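Local structure of SusD-like protein BACOVA_02651 (5E75) at residues N160-A165 and K184-K189. The protein binds polysaccharide at the cell surface, probably capturing xyloglucan before its transport into the periplasm for degradation. Numbering follows the deposited sequence.
Sequences NDLNYA and KGILAK. With EDO (1,2-ethanediol), chain C.
Neighbouring antiparallel helices of the TPR-like superhelix of SusD-family proteins meet where Leu162, on helix 151-168, packs against Ile186 and Leu187 on helix 180-195. The short segments run at 153° with their axes 9.5 Å apart, and the contact illustrates how one leucine can occupy the seam between two such helices, with no hydrogen bond between segments 160-165 and 184-189. Leu162 sends both methyl branches over: CD1 lies 3.8 Å from CG2 of Ile186 and equally near the CA of Leu187, so it reaches the backbone of the facing helix, while CD2 touches the same Ile186 methyl at 4.0 Å. The side chains of Leu162 and Ile186 cross at about a right angle. In Ile186 CG1 lies beside the backbone N, anti to the carbonyl carbon (chi1 -58°), which leaves CG2 anti to the N; CG2 meets Leu162, whereas CG1 carries CD1 away from segment 160-165, to 3.6 Å from C1 of a 1,2-ethanediol that probably came from the crystallisation liquor. Lys189 gives that diol a weak hydrogen bond and forms a salt bridge with Asp362. Beyond the pair, helix 103-125 packs on Leu162 through Leu115, and Tyr214 of helix 205-221 touches Leu187. Leu187 forks as well: its CD1 sits 4.0 Å from the CB of Leu162, and at the partly exposed margin its CD2 lies 3.6 Å from OD1 of Asn163, a methyl against an amide oxygen.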
ATOM      1  N   ASN A 160     -17.751 -11.020   2.181  1.00  9.77           N
ATOM      2  CA  ASN A 160     -19.092 -10.668   2.630  1.00 10.39           C
ATOM      3  C   ASN A 160     -19.211  -9.165   2.887  1.00  9.59           C
ATOM      4  O   ASN A 160     -20.205  -8.529   2.513  1.00  9.39           O
ATOM      5  CB  ASN A 160     -19.459 -11.426   3.911  1.00  9.71           C
ATOM      6  CG  ASN A 160     -19.692 -12.910   3.683  1.00 11.19           C
ATOM      7  OD1 ASN A 160     -19.738 -13.393   2.542  1.00 13.38           O
ATOM      8  ND2 ASN A 160     -19.813 -13.649   4.784  1.00 12.63           N
ATOM      9  N   ASP A 161     -18.196  -8.594   3.518  1.00  9.22           N
ATOM     10  CA  ASP A 161     -18.178  -7.163   3.795  1.00  9.52           C
ATOM     11  C   ASP A 161     -18.157  -6.364   2.487  1.00 10.43           C
ATOM     12  O   ASP A 161     -18.903  -5.384   2.326  1.00  9.01           O
ATOM     13  CB  ASP A 161     -16.951  -6.765   4.622  1.00  9.19           C
ATOM     14  CG  ASP A 161     -17.137  -6.940   6.116  1.00 10.88           C
ATOM     15  OD1 ASP A 161     -18.275  -7.217   6.576  1.00 12.77           O
ATOM     16  OD2 ASP A 161     -16.146  -6.781   6.847  1.00 11.98           O
ATOM     17  N   LEU A 162     -17.310  -6.772   1.549  1.00  9.19           N
ATOM     18  CA  LEU A 162     -17.252  -6.081   0.277  1.00  9.45           C
ATOM     19  C   LEU A 162     -18.547  -6.202  -0.527  1.00  9.67           C
ATOM     20  O   LEU A 162     -18.940  -5.250  -1.213  1.00 10.24           O
ATOM     21  CB  LEU A 162     -16.050  -6.575  -0.533  1.00  9.51           C
ATOM     22  CG  LEU A 162     -14.709  -6.156   0.067  1.00  9.80           C
ATOM     23  CD1 LEU A 162     -13.569  -6.894  -0.603  1.00 10.63           C
ATOM     24  CD2 LEU A 162     -14.503  -4.662  -0.038  1.00 10.00           C
ATOM     25  N   ASN A 163     -19.204  -7.357  -0.462  1.00  9.33           N
ATOM     26  CA  ASN A 163     -20.492  -7.529  -1.153  1.00 11.56           C
ATOM     27  C   ASN A 163     -21.493  -6.495  -0.656  1.00 11.53           C
ATOM     28  O   ASN A 163     -22.177  -5.875  -1.450  1.00 11.88           O
ATOM     29  CB  ASN A 163     -21.074  -8.938  -0.952  1.00 11.07           C
ATOM     30  CG  ASN A 163     -20.373 -10.003  -1.775  1.00 14.98           C
ATOM     31  OD1 ASN A 163     -19.723  -9.714  -2.778  1.00 13.92           O
ATOM     32  ND2 ASN A 163     -20.542 -11.256  -1.373  1.00 16.15           N
ATOM     33  N   TYR A 164     -21.556  -6.306   0.656  1.00 10.07           N
ATOM     34  CA  TYR A 164     -22.484  -5.331   1.205  1.00  9.89           C
ATOM     35  C   TYR A 164     -22.126  -3.942   0.698  1.00 11.37           C
ATOM     36  O   TYR A 164     -22.999  -3.163   0.318  1.00 11.00           O
ATOM     37  CB  TYR A 164     -22.495  -5.363   2.732  1.00 10.13           C
ATOM     38  CG  TYR A 164     -23.553  -4.451   3.324  1.00 10.04           C
ATOM     39  CD1 TYR A 164     -23.310  -3.086   3.514  1.00 10.91           C
ATOM     40  CD2 TYR A 164     -24.812  -4.939   3.672  1.00 12.79           C
ATOM     41  CE1 TYR A 164     -24.289  -2.245   4.029  1.00 12.49           C
ATOM     42  CE2 TYR A 164     -25.790  -4.092   4.204  1.00 13.28           C
ATOM     43  CZ  TYR A 164     -25.508  -2.755   4.374  1.00 11.97           C
ATOM     44  OH  TYR A 164     -26.440  -1.890   4.878  1.00 13.04           O
ATOM     45  N   ALA A 165     -20.838  -3.612   0.677  1.00 10.25           N
ATOM     46  CA  ALA A 165     -20.426  -2.290   0.240  1.00  9.98           C
ATOM     47  C   ALA A 165     -20.700  -2.066  -1.248  1.00 11.45           C
ATOM     48  O   ALA A 165     -21.092  -0.973  -1.647  1.00 11.25           O
ATOM     49  CB  ALA A 165     -18.948  -2.054   0.552  1.00 10.46           C
ATOM     50  N   LYS A 184     -15.873  -2.515  -5.594  1.00  9.13           N
ATOM     51  CA  LYS A 184     -15.701  -3.485  -6.663  1.00  8.73           C
ATOM     52  C   LYS A 184     -14.212  -3.708  -6.975  1.00  8.61           C
ATOM     53  O   LYS A 184     -13.791  -4.839  -7.236  1.00  9.77           O
ATOM     54  CB  LYS A 184     -16.421  -3.031  -7.931  1.00  9.62           C
ATOM     55  CG  LYS A 184     -17.930  -3.034  -7.844  1.00 11.50           C
ATOM     56  CD  LYS A 184     -18.594  -2.498  -9.112  1.00 12.91           C
ATOM     57  CE  LYS A 184     -20.116  -2.622  -9.011  1.00 14.45           C
ATOM     58  NZ  LYS A 184     -20.808  -1.977 -10.172  1.00 16.28           N
ATOM     59  N   GLY A 185     -13.419  -2.641  -6.951  1.00  8.55           N
ATOM     60  CA  GLY A 185     -11.991  -2.752  -7.209  1.00  9.14           C
ATOM     61  C   GLY A 185     -11.264  -3.582  -6.167  1.00  9.96           C
ATOM     62  O   GLY A 185     -10.430  -4.437  -6.498  1.00 10.17           O
ATOM     63  N   ILE A 186     -11.566  -3.338  -4.892  1.00  9.05           N
ATOM     64  CA  ILE A 186     -10.975  -4.152  -3.826  1.00  9.38           C
ATOM     65  C   ILE A 186     -11.428  -5.607  -3.958  1.00 10.05           C
ATOM     66  O   ILE A 186     -10.636  -6.526  -3.817  1.00  9.15           O
ATOM     67  CB  ILE A 186     -11.313  -3.610  -2.409  1.00  9.91           C
ATOM     68  CG1 ILE A 186     -10.821  -2.163  -2.243  1.00 14.43           C
ATOM     69  CG2 ILE A 186     -10.725  -4.507  -1.319  1.00 10.52           C
ATOM     70  CD1 ILE A 186      -9.376  -1.991  -2.042  1.00 17.22           C
ATOM     71  N   LEU A 187     -12.711  -5.817  -4.239  1.00  8.72           N
ATOM     72  CA  LEU A 187     -13.229  -7.167  -4.375  1.00  8.83           C
ATOM     73  C   LEU A 187     -12.556  -7.942  -5.515  1.00  7.66           C
ATOM     74  O   LEU A 187     -12.239  -9.126  -5.370  1.00  8.91           O
ATOM     75  CB  LEU A 187     -14.756  -7.125  -4.521  1.00  9.93           C
ATOM     76  CG  LEU A 187     -15.491  -8.461  -4.546  1.00 10.12           C
ATOM     77  CD1 LEU A 187     -15.156  -9.304  -3.322  1.00 10.52           C
ATOM     78  CD2 LEU A 187     -16.984  -8.173  -4.587  1.00 12.66           C
ATOM     79  N   ALA A 188     -12.266  -7.249  -6.617  1.00  9.14           N
ATOM     80  CA  ALA A 188     -11.524  -7.871  -7.706  1.00  7.73           C
ATOM     81  C   ALA A 188     -10.149  -8.332  -7.218  1.00  9.34           C
ATOM     82  O   ALA A 188      -9.702  -9.450  -7.544  1.00 10.10           O
ATOM     83  CB  ALA A 188     -11.388  -6.918  -8.867  1.00  9.76           C
ATOM     84  N   LYS A 189      -9.477  -7.479  -6.443  1.00  8.82           N
ATOM     85  CA  LYS A 189      -8.161  -7.810  -5.897  1.00  8.64           C
ATOM     86  C   LYS A 189      -8.233  -9.008  -4.958  1.00  7.92           C
ATOM     87  O   LYS A 189      -7.345  -9.856  -4.943  1.00  9.35           O
ATOM     88  CB  LYS A 189      -7.531  -6.611  -5.172  1.00 10.24           C
ATOM     89  CG  LYS A 189      -7.166  -5.455  -6.072  1.00 13.64           C
ATOM     90  CD  LYS A 189      -6.491  -4.347  -5.296  1.00 13.54           C
ATOM     91  CE  LYS A 189      -5.198  -4.791  -4.661  1.00 13.49           C
ATOM     92  NZ  LYS A 189      -4.453  -3.603  -4.119  1.00 17.59           N
TER
HETATM   93  C1  EDO C 602      -6.565  -3.575  -0.434  1.00 19.77           C
HETATM   94  O1  EDO C 602      -5.258  -3.848  -0.930  1.00 23.84           O
HETATM   95  C2  EDO C 602      -6.504  -3.050   0.994  1.00 21.04           C
HETATM   96  O2  EDO C 602      -6.468  -4.121   1.938  1.00 15.39           O